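Local coordinates for thiamine pyrophosphokinase (Saccharomyces cerevisiae, PDB 1IG0), which catalyses the transfer of a pyrophosphate group from ATP to thiamine, the only route to thiamine diphosphate in yeast, at residues 261-270 with 288-299; 251-262 with 274-285. All blocks are in the same frame, centred on the assembly; numbering follows the deposited sequence.

Contact 1 (261-270 with 288-299); sequences LVKETRGLKW and NRFVGDNCCFID. With VIB (3-(4-amino-2-methyl-pyrimidin-5-ylmethyl)-5-(2-hydroxy-ethyl)-4-methyl-thiazol-3-ium), chain C.
The indole of Trp270 has Lys269 CG over one face and bound thiamine over the other, where Trp270 CG lies 3.5 Å from pyrimidine carbon C4A of the ligand, while Asn288 OD1 lies in the ring plane at the edge, 3.6 Å from Trp270 CE3. The Arg289 guanidinium, turned 80° to the indole, sets one face against both Lys269 CG and the Trp270 rim, where NH2 comes within 3.7 Å of CH2. With CG of Asn288 anti to its backbone N (chi1 -152°), the amide reaches past the indole to the backbone of Trp270: OD1 accepts Trp270 N (3.2 Å) as well as Arg289 N, and ND2 gives a straight bond to Trp270 O (3.1 Å). Further along, Gly267 O takes Val291 N (2.8 Å) and Gly292 N from the same face of its plane. Beyond this turn, strands 261-266 and 295-299 run antiparallel, entering a classic beta bulge where Lys263 and Glu264 both face Asp299. Lys269 and Arg289 run alongside each other, their charged ends sharing the carboxylate of Glu10; Lys269 NZ also bonds Asn8 O. Since ND2 also bonds Ser285 OG, both ends of the Asn288 amide are used, fixing its rotation and linking Trp270 to a residue that binds the pyrimidine.

Contact 2 (251-262 with 274-285); sequences CGLLPIGEATLV and NWPTSVVTGRVS. With VIB (3-(4-amino-2-methyl-pyrimidin-5-ylmethyl)-5-(2-hydroxy-ethyl)-4-methyl-thiazol-3-ium), chain C.
Thr277 OG1, which touches Pro255 CG at 3.5 Å, is gripped twice: it gives its proton to Arg283 O (2.7 Å) and accepts one from a water that also donates to Leu253 O and takes the N-H of Ser285. The setting is a mixed five-stranded sheet, in which strand 275-277 forms one edge and pairs antiparallel with strand 260-266. Paired backbone bonds join Thr260 to Thr277 and Val262 to Trp275, and Asn274 and Trp275 together face Val262 in a G1 beta bulge. The two threonine side chains lie side by side, pointing the same way, and Thr260 CG2 meets Thr277 CG2 tightly at 3.4 Å. Each hydroxyl stands anti to its own backbone N (chi1 -174° in both), which puts the methyl between N and the carbonyl carbon; Thr260 OG1 turns to Asp302. On the other face of the strand pair, Leu261 CD1 rests on Pro276 CG at 3.9 Å.

The loop after the strand folds back on itself, and Arg283 clasps Pro276 O side-on with NE (2.7 Å) and NH2. Pro255 is the centre of an inverse gamma turn, and a second water links its O to Val279 N. Segment 274-285 reaches the ligand at two points. Ser285 OG donates to thiamine N1A at 2.7 Å. Arg283 NH2 lies over one face of the Trp275 indole, and the pyrimidine methyl CM2 of thiamine comes within 3.7 Å of Trp275 CZ2.

How the contacts relate
The two contacts interlock along the chain, their segments alternating in the order 251-262, 261-270, 274-285, 288-299, with centres about 14 Å apart. Leu261 and Val262 belong to both. Strand 260-266 is the common element: in its sheet it lies between strand 295-300, met in contact 1, and strand 275-277, met in contact 2. A second sheet joins them as well, where strands 248-254 and 288-289 are neighbours and Asn288 O probably accepts from Cys251 N at 2.9 Å. Each contact supplies walls to one thiamine pocket, to which Gln122 and Tyr123 of the second subunit also contribute, placing the pocket at the dimer interface.

Contact 1 (261-270 with 288-299)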
loop_
_atom_site.group_PDB
_atom_site.type_symbol
_atom_site.label_atom_id
_atom_site.label_comp_id
_atom_site.label_asym_id
_atom_site.label_seq_id
_atom_site.Cartn_x
_atom_site.Cartn_y
_atom_site.Cartn_z
ATOM N N LEU B 261 -2.744 -18.073 10.194
ATOM C CA LEU B 261 -3.384 -19.249 9.633
ATOM C C LEU B 261 -4.853 -18.967 9.366
ATOM O O LEU B 261 -5.567 -18.486 10.245
ATOM C CB LEU B 261 -3.255 -20.421 10.612
ATOM C CG LEU B 261 -3.900 -21.764 10.259
ATOM C CD1 LEU B 261 -3.176 -22.400 9.077
ATOM C CD2 LEU B 261 -3.841 -22.684 11.473
ATOM N N VAL B 262 -5.299 -19.244 8.146
ATOM C CA VAL B 262 -6.701 -19.050 7.816
ATOM C C VAL B 262 -7.353 -20.386 8.132
ATOM O O VAL B 262 -7.341 -21.308 7.315
ATOM C CB VAL B 262 -6.909 -18.712 6.327
ATOM C CG1 VAL B 262 -8.394 -18.521 6.046
ATOM C CG2 VAL B 262 -6.143 -17.446 5.972
ATOM N N LYS B 263 -7.898 -20.492 9.338
ATOM C CA LYS B 263 -8.536 -21.722 9.780
ATOM C C LYS B 263 -9.646 -22.169 8.840
ATOM O O LYS B 263 -9.751 -23.351 8.501
ATOM C CB LYS B 263 -9.093 -21.547 11.193
ATOM C CG LYS B 263 -9.806 -22.779 11.716
ATOM C CD LYS B 263 -10.081 -22.687 13.206
ATOM C CE LYS B 263 -10.750 -23.957 13.701
ATOM N NZ LYS B 263 -9.998 -25.162 13.249
ATOM N N GLU B 264 -10.473 -21.221 8.416
ATOM C CA GLU B 264 -11.573 -21.535 7.520
ATOM C C GLU B 264 -12.328 -20.308 7.033
ATOM O O GLU B 264 -12.454 -19.312 7.744
ATOM C CB GLU B 264 -12.559 -22.482 8.216
ATOM C CG GLU B 264 -13.945 -22.521 7.584
ATOM C CD GLU B 264 -14.912 -23.411 8.339
ATOM O OE1 GLU B 264 -14.941 -23.334 9.586
ATOM O OE2 GLU B 264 -15.651 -24.178 7.687
ATOM N N THR B 265 -12.813 -20.392 5.800
ATOM C CA THR B 265 -13.610 -19.333 5.205
ATOM C C THR B 265 -14.784 -20.019 4.529
ATOM O O THR B 265 -14.663 -21.147 4.051
ATOM C CB THR B 265 -12.838 -18.530 4.138
ATOM O OG1 THR B 265 -12.555 -19.367 3.010
ATOM C CG2 THR B 265 -11.547 -17.988 4.719
ATOM N N ARG B 266 -15.925 -19.343 4.523
ATOM C CA ARG B 266 -17.131 -19.856 3.892
ATOM C C ARG B 266 -17.774 -18.667 3.194
ATOM O O ARG B 266 -18.053 -17.651 3.828
ATOM C CB ARG B 266 -18.099 -20.422 4.940
ATOM C CG ARG B 266 -17.602 -21.655 5.679
ATOM C CD ARG B 266 -18.677 -22.182 6.627
ATOM N NE ARG B 266 -18.276 -23.420 7.292
ATOM C CZ ARG B 266 -19.047 -24.103 8.134
ATOM N NH1 ARG B 266 -20.270 -23.676 8.422
ATOM N NH2 ARG B 266 -18.592 -25.217 8.695
ATOM N N GLY B 267 -17.988 -18.776 1.889
ATOM C CA GLY B 267 -18.607 -17.678 1.174
ATOM C C GLY B 267 -17.690 -16.894 0.256
ATOM O O GLY B 267 -18.064 -15.827 -0.224
ATOM N N LEU B 268 -16.485 -17.407 0.024
ATOM C CA LEU B 268 -15.537 -16.754 -0.873
ATOM C C LEU B 268 -15.415 -17.631 -2.117
ATOM O O LEU B 268 -15.472 -18.858 -2.016
ATOM C CB LEU B 268 -14.165 -16.614 -0.203
ATOM C CG LEU B 268 -14.017 -15.661 0.989
ATOM C CD1 LEU B 268 -12.614 -15.791 1.571
ATOM C CD2 LEU B 268 -14.280 -14.228 0.545
ATOM N N LYS B 269 -15.260 -17.006 -3.282
ATOM C CA LYS B 269 -15.131 -17.749 -4.534
ATOM C C LYS B 269 -14.133 -18.881 -4.332
ATOM O O LYS B 269 -14.310 -19.983 -4.849
ATOM C CB LYS B 269 -14.657 -16.823 -5.654
ATOM C CG LYS B 269 -14.453 -17.516 -6.994
ATOM C CD LYS B 269 -15.734 -18.124 -7.545
ATOM C CE LYS B 269 -15.479 -18.771 -8.900
ATOM N NZ LYS B 269 -16.699 -19.418 -9.456
ATOM N N TRP B 270 -13.085 -18.590 -3.571
ATOM C CA TRP B 270 -12.059 -19.568 -3.248
ATOM C C TRP B 270 -11.992 -19.676 -1.728
ATOM O O TRP B 270 -11.372 -18.843 -1.065
ATOM C CB TRP B 270 -10.707 -19.128 -3.813
ATOM C CG TRP B 270 -10.617 -19.269 -5.304
ATOM C CD1 TRP B 270 -10.284 -20.393 -6.006
ATOM C CD2 TRP B 270 -10.892 -18.254 -6.277
ATOM N NE1 TRP B 270 -10.337 -20.141 -7.358
ATOM C CE2 TRP B 270 -10.713 -18.837 -7.552
ATOM C CE3 TRP B 270 -11.285 -16.910 -6.196
ATOM C CZ2 TRP B 270 -10.900 -18.117 -8.739
ATOM C CZ3 TRP B 270 -11.472 -16.193 -7.380
ATOM C CH2 TRP B 270 -11.283 -16.803 -8.632
ATOM N N ASN B 288 -9.859 -12.322 -4.625
ATOM C CA ASN B 288 -10.899 -13.264 -4.238
ATOM C C ASN B 288 -12.184 -12.454 -4.380
ATOM O O ASN B 288 -12.142 -11.297 -4.804
ATOM C CB ASN B 288 -10.720 -13.708 -2.784
ATOM C CG ASN B 288 -11.272 -15.104 -2.525
ATOM O OD1 ASN B 288 -12.311 -15.491 -3.064
ATOM N ND2 ASN B 288 -10.582 -15.861 -1.681
ATOM N N ARG B 289 -13.321 -13.043 -4.037
ATOM C CA ARG B 289 -14.584 -12.324 -4.137
ATOM C C ARG B 289 -15.660 -13.050 -3.342
ATOM O O ARG B 289 -15.581 -14.259 -3.135
ATOM C CB ARG B 289 -15.017 -12.202 -5.605
ATOM C CG ARG B 289 -15.649 -13.464 -6.171
ATOM C CD ARG B 289 -15.937 -13.345 -7.654
ATOM N NE ARG B 289 -14.713 -13.388 -8.444
ATOM C CZ ARG B 289 -14.519 -14.201 -9.475
ATOM N NH1 ARG B 289 -15.471 -15.048 -9.846
ATOM N NH2 ARG B 289 -13.372 -14.163 -10.138
ATOM N N PHE B 290 -16.661 -12.304 -2.890
ATOM C CA PHE B 290 -17.760 -12.882 -2.126
ATOM C C PHE B 290 -18.684 -13.681 -3.046
ATOM O O PHE B 290 -18.999 -13.243 -4.153
ATOM C CB PHE B 290 -18.585 -11.777 -1.457
ATOM C CG PHE B 290 -17.824 -10.955 -0.454
ATOM C CD1 PHE B 290 -18.018 -9.579 -0.389
ATOM C CD2 PHE B 290 -16.943 -11.551 0.446
ATOM C CE1 PHE B 290 -17.350 -8.806 0.554
ATOM C CE2 PHE B 290 -16.269 -10.784 1.396
ATOM C CZ PHE B 290 -16.474 -9.409 1.450
ATOM N N VAL B 291 -19.114 -14.853 -2.591
ATOM C CA VAL B 291 -20.037 -15.675 -3.365
ATOM C C VAL B 291 -21.231 -16.022 -2.488
ATOM O O VAL B 291 -22.252 -16.509 -2.970
ATOM C CB VAL B 291 -19.380 -16.976 -3.879
ATOM C CG1 VAL B 291 -18.290 -16.634 -4.877
ATOM C CG2 VAL B 291 -18.822 -17.788 -2.717
ATOM N N GLY B 292 -21.091 -15.769 -1.189
ATOM C CA GLY B 292 -22.183 -16.031 -0.274
ATOM C C GLY B 292 -23.304 -15.064 -0.605
ATOM O O GLY B 292 -23.061 -13.870 -0.779
ATOM N N ASP B 293 -24.525 -15.576 -0.710
ATOM C CA ASP B 293 -25.686 -14.750 -1.032
ATOM C C ASP B 293 -25.759 -13.458 -0.229
ATOM O O ASP B 293 -25.897 -12.372 -0.795
ATOM C CB ASP B 293 -26.978 -15.537 -0.793
ATOM C CG ASP B 293 -27.415 -16.332 -2.001
ATOM O OD1 ASP B 293 -28.374 -17.121 -1.863
ATOM O OD2 ASP B 293 -26.816 -16.165 -3.085
ATOM N N ASN B 294 -25.658 -13.578 1.091
ATOM C CA ASN B 294 -25.767 -12.419 1.967
ATOM C C ASN B 294 -24.683 -12.296 3.035
ATOM O O ASN B 294 -24.728 -11.372 3.849
ATOM C CB ASN B 294 -27.122 -12.443 2.666
ATOM C CG ASN B 294 -27.317 -13.697 3.495
ATOM O OD1 ASN B 294 -27.580 -14.774 2.958
ATOM N ND2 ASN B 294 -27.168 -13.569 4.807
ATOM N N CYS B 295 -23.726 -13.215 3.056
ATOM C CA CYS B 295 -22.669 -13.139 4.058
ATOM C C CYS B 295 -21.473 -14.037 3.770
ATOM O O CYS B 295 -21.577 -15.027 3.045
ATOM C CB CYS B 295 -23.234 -13.461 5.447
ATOM S SG CYS B 295 -23.955 -15.109 5.621
ATOM N N CYS B 296 -20.336 -13.665 4.348
ATOM C CA CYS B 296 -19.090 -14.399 4.194
ATOM C C CYS B 296 -18.459 -14.582 5.570
ATOM O O CYS B 296 -18.435 -13.651 6.376
ATOM C CB CYS B 296 -18.141 -13.620 3.281
ATOM S SG CYS B 296 -16.510 -14.353 3.101
ATOM N N PHE B 297 -17.954 -15.781 5.836
ATOM C CA PHE B 297 -17.335 -16.088 7.120
ATOM C C PHE B 297 -15.832 -16.277 6.970
ATOM O O PHE B 297 -15.376 -17.029 6.110
ATOM C CB PHE B 297 -17.955 -17.361 7.704
ATOM C CG PHE B 297 -17.371 -17.778 9.026
ATOM C CD1 PHE B 297 -17.575 -17.011 10.170
ATOM C CD2 PHE B 297 -16.623 -18.950 9.126
ATOM C CE1 PHE B 297 -17.047 -17.409 11.400
ATOM C CE2 PHE B 297 -16.089 -19.358 10.349
ATOM C CZ PHE B 297 -16.301 -18.587 11.488
ATOM N N ILE B 298 -15.068 -15.584 7.808
ATOM C CA ILE B 298 -13.614 -15.687 7.782
ATOM C C ILE B 298 -13.100 -15.947 9.192
ATOM O O ILE B 298 -13.337 -15.156 10.105
ATOM C CB ILE B 298 -12.966 -14.397 7.235
ATOM C CG1 ILE B 298 -13.386 -14.193 5.777
ATOM C CG2 ILE B 298 -11.443 -14.490 7.334
ATOM C CD1 ILE B 298 -12.923 -12.885 5.170
ATOM N N ASP B 299 -12.400 -17.065 9.361
ATOM C CA ASP B 299 -11.860 -17.450 10.658
ATOM C C ASP B 299 -10.343 -17.570 10.594
ATOM O O ASP B 299 -9.809 -18.522 10.021
ATOM C CB ASP B 299 -12.467 -18.787 11.093
ATOM C CG ASP B 299 -12.027 -19.209 12.483
ATOM O OD1 ASP B 299 -11.187 -18.509 13.084
ATOM O OD2 ASP B 299 -12.524 -20.243 12.975
HETATM C CM2 VIB C . -6.969 -18.891 -1.917
HETATM N N4A VIB C . -7.149 -18.784 -6.868
HETATM C CM4 VIB C . -8.543 -14.615 -9.455
HETATM O O1 VIB C . -4.552 -12.107 -9.805
HETATM C C7 VIB C . -5.679 -12.240 -10.677
HETATM C C6 VIB C . -5.976 -13.743 -10.917
HETATM C C2 VIB C . -5.680 -15.606 -7.500
HETATM S S1 VIB C . -4.518 -14.929 -8.685
HETATM C C5 VIB C . -6.019 -14.480 -9.581
HETATM C C4 VIB C . -7.141 -14.868 -8.918
HETATM N N3 VIB C . -6.895 -15.473 -7.808
HETATM C C7A VIB C . -7.955 -15.995 -6.900
HETATM C C4A VIB C . -7.309 -18.111 -5.640
HETATM N N3A VIB C . -7.073 -18.805 -4.434
HETATM C C2A VIB C . -7.223 -18.152 -3.201
HETATM N N1A VIB C . -7.617 -16.801 -3.175
HETATM C C6A VIB C . -7.854 -16.105 -4.376
HETATM C C5A VIB C . -7.704 -16.754 -5.615
HETATM O O HOH W 1 -13.861 -22.599 11.990
#

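Contact 2 (251-262 with 274-285)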
loop_
_atom_site.group_PDB
_atom_site.type_symbol
_atom_site.label_atom_id
_atom_site.label_comp_id
_atom_site.label_asym_id
_atom_site.label_seq_id
_atom_site.Cartn_x
_atom_site.Cartn_y
_atom_site.Cartn_z
ATOM N N CYS B 251 -12.115 -8.896 -3.235
ATOM C CA CYS B 251 -11.651 -8.681 -1.871
ATOM C C CYS B 251 -10.370 -9.463 -1.654
ATOM O O CYS B 251 -10.035 -10.348 -2.444
ATOM C CB CYS B 251 -12.708 -9.134 -0.858
ATOM S SG CYS B 251 -13.041 -10.915 -0.822
ATOM N N GLY B 252 -9.657 -9.140 -0.583
ATOM C CA GLY B 252 -8.418 -9.833 -0.300
ATOM C C GLY B 252 -8.151 -9.985 1.181
ATOM O O GLY B 252 -8.481 -9.105 1.977
ATOM N N LEU B 253 -7.569 -11.120 1.553
ATOM C CA LEU B 253 -7.225 -11.397 2.942
ATOM C C LEU B 253 -5.736 -11.086 3.041
ATOM O O LEU B 253 -4.906 -11.829 2.521
ATOM C CB LEU B 253 -7.506 -12.865 3.279
ATOM C CG LEU B 253 -8.984 -13.244 3.459
ATOM C CD1 LEU B 253 -9.776 -12.945 2.192
ATOM C CD2 LEU B 253 -9.086 -14.718 3.815
ATOM N N LEU B 254 -5.407 -9.993 3.721
ATOM C CA LEU B 254 -4.026 -9.537 3.811
ATOM C C LEU B 254 -3.357 -9.623 5.178
ATOM O O LEU B 254 -3.673 -8.846 6.080
ATOM C CB LEU B 254 -3.972 -8.092 3.317
ATOM C CG LEU B 254 -4.916 -7.819 2.138
ATOM C CD1 LEU B 254 -4.996 -6.324 1.866
ATOM C CD2 LEU B 254 -4.435 -8.574 0.902
ATOM N N PRO B 255 -2.412 -10.565 5.343
ATOM C CA PRO B 255 -1.695 -10.737 6.609
ATOM C C PRO B 255 -0.507 -9.777 6.660
ATOM O O PRO B 255 0.645 -10.197 6.773
ATOM C CB PRO B 255 -1.265 -12.196 6.552
ATOM C CG PRO B 255 -0.923 -12.360 5.104
ATOM C CD PRO B 255 -2.095 -11.668 4.414
ATOM N N ILE B 256 -0.803 -8.487 6.566
ATOM C CA ILE B 256 0.225 -7.457 6.585
ATOM C C ILE B 256 0.841 -7.338 7.974
ATOM O O ILE B 256 0.132 -7.184 8.964
ATOM C CB ILE B 256 -0.369 -6.090 6.179
ATOM C CG1 ILE B 256 -1.201 -6.243 4.904
ATOM C CG2 ILE B 256 0.749 -5.073 5.958
ATOM C CD1 ILE B 256 -1.947 -4.979 4.499
ATOM N N GLY B 257 2.165 -7.423 8.050
ATOM C CA GLY B 257 2.827 -7.301 9.336
ATOM C C GLY B 257 3.124 -8.595 10.071
ATOM O O GLY B 257 4.109 -8.679 10.807
ATOM N N GLU B 258 2.279 -9.605 9.895
ATOM C CA GLU B 258 2.511 -10.877 10.565
ATOM C C GLU B 258 1.752 -12.030 9.916
ATOM O O GLU B 258 0.567 -11.915 9.607
ATOM C CB GLU B 258 2.152 -10.754 12.056
ATOM C CG GLU B 258 0.864 -11.434 12.503
ATOM C CD GLU B 258 0.626 -11.285 13.999
ATOM O OE1 GLU B 258 1.612 -11.339 14.765
ATOM O OE2 GLU B 258 -0.540 -11.122 14.413
ATOM N N ALA B 259 2.456 -13.136 9.698
ATOM C CA ALA B 259 1.862 -14.318 9.093
ATOM C C ALA B 259 0.863 -14.926 10.063
ATOM O O ALA B 259 0.939 -14.699 11.270
ATOM C CB ALA B 259 2.943 -15.332 8.762
ATOM N N THR B 260 -0.079 -15.696 9.534
ATOM C CA THR B 260 -1.078 -16.336 10.372
ATOM C C THR B 260 -1.645 -17.557 9.666
ATOM O O THR B 260 -1.098 -18.021 8.664
ATOM C CB THR B 260 -2.228 -15.357 10.728
ATOM O OG1 THR B 260 -3.112 -15.975 11.672
ATOM C CG2 THR B 260 -3.008 -14.965 9.478
ATOM N N LEU B 261 -2.744 -18.073 10.194
ATOM C CA LEU B 261 -3.384 -19.249 9.633
ATOM C C LEU B 261 -4.853 -18.967 9.366
ATOM O O LEU B 261 -5.567 -18.486 10.245
ATOM C CB LEU B 261 -3.255 -20.421 10.612
ATOM C CG LEU B 261 -3.900 -21.764 10.259
ATOM C CD1 LEU B 261 -3.176 -22.400 9.077
ATOM C CD2 LEU B 261 -3.841 -22.684 11.473
ATOM N N VAL B 262 -5.299 -19.244 8.146
ATOM C CA VAL B 262 -6.701 -19.050 7.816
ATOM C C VAL B 262 -7.353 -20.386 8.132
ATOM O O VAL B 262 -7.341 -21.308 7.315
ATOM C CB VAL B 262 -6.909 -18.712 6.327
ATOM C CG1 VAL B 262 -8.394 -18.521 6.046
ATOM C CG2 VAL B 262 -6.143 -17.446 5.972
ATOM N N ASN B 274 -7.406 -24.573 7.074
ATOM C CA ASN B 274 -6.058 -24.894 7.549
ATOM C C ASN B 274 -5.081 -24.398 6.488
ATOM O O ASN B 274 -4.169 -25.113 6.072
ATOM C CB ASN B 274 -5.912 -26.409 7.732
ATOM C CG ASN B 274 -7.021 -27.003 8.579
ATOM O OD1 ASN B 274 -7.280 -26.545 9.691
ATOM N ND2 ASN B 274 -7.683 -28.031 8.055
ATOM N N TRP B 275 -5.290 -23.153 6.070
ATOM C CA TRP B 275 -4.510 -22.514 5.017
ATOM C C TRP B 275 -3.547 -21.450 5.549
ATOM O O TRP B 275 -3.965 -20.345 5.897
ATOM C CB TRP B 275 -5.492 -21.871 4.036
ATOM C CG TRP B 275 -4.983 -21.627 2.659
ATOM C CD1 TRP B 275 -4.879 -22.540 1.651
ATOM C CD2 TRP B 275 -4.570 -20.371 2.108
ATOM N NE1 TRP B 275 -4.436 -21.931 0.502
ATOM C CE2 TRP B 275 -4.239 -20.599 0.755
ATOM C CE3 TRP B 275 -4.453 -19.075 2.626
ATOM C CZ2 TRP B 275 -3.794 -19.576 -0.090
ATOM C CZ3 TRP B 275 -4.012 -18.055 1.784
ATOM C CH2 TRP B 275 -3.689 -18.315 0.440
ATOM N N PRO B 276 -2.246 -21.772 5.626
ATOM C CA PRO B 276 -1.272 -20.793 6.125
ATOM C C PRO B 276 -1.184 -19.600 5.173
ATOM O O PRO B 276 -1.210 -19.775 3.957
ATOM C CB PRO B 276 0.033 -21.589 6.157
ATOM C CG PRO B 276 -0.426 -22.997 6.366
ATOM C CD PRO B 276 -1.611 -23.087 5.437
ATOM N N THR B 277 -1.082 -18.392 5.718
ATOM C CA THR B 277 -0.990 -17.202 4.879
ATOM C C THR B 277 0.117 -16.268 5.361
ATOM O O THR B 277 0.248 -16.007 6.558
ATOM C CB THR B 277 -2.336 -16.436 4.840
ATOM O OG1 THR B 277 -2.248 -15.353 3.904
ATOM C CG2 THR B 277 -2.692 -15.899 6.224
ATOM N N SER B 278 0.915 -15.774 4.419
ATOM C CA SER B 278 2.022 -14.880 4.740
ATOM C C SER B 278 2.497 -14.073 3.538
ATOM O O SER B 278 2.591 -14.593 2.427
ATOM C CB SER B 278 3.199 -15.686 5.291
ATOM O OG SER B 278 4.386 -14.911 5.289
ATOM N N VAL B 279 2.801 -12.801 3.770
ATOM C CA VAL B 279 3.290 -11.927 2.711
ATOM C C VAL B 279 4.683 -12.376 2.278
ATOM O O VAL B 279 5.068 -12.210 1.120
ATOM C CB VAL B 279 3.362 -10.454 3.190
ATOM C CG1 VAL B 279 4.104 -9.596 2.166
ATOM C CG2 VAL B 279 1.959 -9.915 3.410
ATOM N N VAL B 280 5.429 -12.956 3.212
ATOM C CA VAL B 280 6.786 -13.414 2.938
ATOM C C VAL B 280 6.835 -14.670 2.072
ATOM O O VAL B 280 7.719 -14.809 1.225
ATOM C CB VAL B 280 7.556 -13.683 4.252
ATOM C CG1 VAL B 280 8.985 -14.112 3.941
ATOM C CG2 VAL B 280 7.547 -12.427 5.125
ATOM N N THR B 281 5.891 -15.585 2.277
ATOM C CA THR B 281 5.859 -16.817 1.494
ATOM C C THR B 281 5.091 -16.610 0.192
ATOM O O THR B 281 5.146 -17.442 -0.714
ATOM C CB THR B 281 5.188 -17.971 2.267
ATOM O OG1 THR B 281 3.813 -17.651 2.506
ATOM C CG2 THR B 281 5.891 -18.207 3.598
ATOM N N GLY B 282 4.373 -15.494 0.108
ATOM C CA GLY B 282 3.610 -15.199 -1.090
ATOM C C GLY B 282 2.229 -15.820 -1.064
ATOM O O GLY B 282 1.445 -15.651 -2.000
ATOM N N ARG B 283 1.929 -16.551 0.005
ATOM C CA ARG B 283 0.626 -17.188 0.142
ATOM C C ARG B 283 -0.385 -16.191 0.685
ATOM O O ARG B 283 -0.636 -16.127 1.888
ATOM C CB ARG B 283 0.716 -18.403 1.069
ATOM C CG ARG B 283 1.387 -19.616 0.434
ATOM C CD ARG B 283 1.578 -20.735 1.448
ATOM N NE ARG B 283 0.329 -21.090 2.119
ATOM C CZ ARG B 283 -0.586 -21.917 1.624
ATOM N NH1 ARG B 283 -0.395 -22.495 0.445
ATOM N NH2 ARG B 283 -1.700 -22.154 2.301
ATOM N N VAL B 284 -0.963 -15.411 -0.223
ATOM C CA VAL B 284 -1.949 -14.397 0.126
ATOM C C VAL B 284 -3.136 -14.484 -0.824
ATOM O O VAL B 284 -2.965 -14.500 -2.043
ATOM C CB VAL B 284 -1.346 -12.977 0.024
ATOM C CG1 VAL B 284 -2.417 -11.931 0.284
ATOM C CG2 VAL B 284 -0.209 -12.825 1.019
ATOM N N SER B 285 -4.338 -14.540 -0.260
ATOM C CA SER B 285 -5.545 -14.620 -1.066
ATOM C C SER B 285 -5.885 -13.253 -1.650
ATOM O O SER B 285 -6.486 -12.411 -0.983
ATOM C CB SER B 285 -6.716 -15.127 -0.222
ATOM O OG SER B 285 -7.886 -15.261 -1.013
HETATM C CM2 VIB C . -6.969 -18.891 -1.917
HETATM N N4A VIB C . -7.149 -18.784 -6.868
HETATM C CM4 VIB C . -8.543 -14.615 -9.455
HETATM O O1 VIB C . -4.552 -12.107 -9.805
HETATM C C7 VIB C . -5.679 -12.240 -10.677
HETATM C C6 VIB C . -5.976 -13.743 -10.917
HETATM C C2 VIB C . -5.680 -15.606 -7.500
HETATM S S1 VIB C . -4.518 -14.929 -8.685
HETATM C C5 VIB C . -6.019 -14.480 -9.581
HETATM C C4 VIB C . -7.141 -14.868 -8.918
HETATM N N3 VIB C . -6.895 -15.473 -7.808
HETATM C C7A VIB C . -7.955 -15.995 -6.900
HETATM C C4A VIB C . -7.309 -18.111 -5.640
HETATM N N3A VIB C . -7.073 -18.805 -4.434
HETATM C C2A VIB C . -7.223 -18.152 -3.201
HETATM N N1A VIB C . -7.617 -16.801 -3.175
HETATM C C6A VIB C . -7.854 -16.105 -4.376
HETATM C C5A VIB C . -7.704 -16.754 -5.615
HETATM O O HOH W 2 -4.572 -14.570 2.567
HETATM O O HOH W 3 2.540 -12.035 6.578
#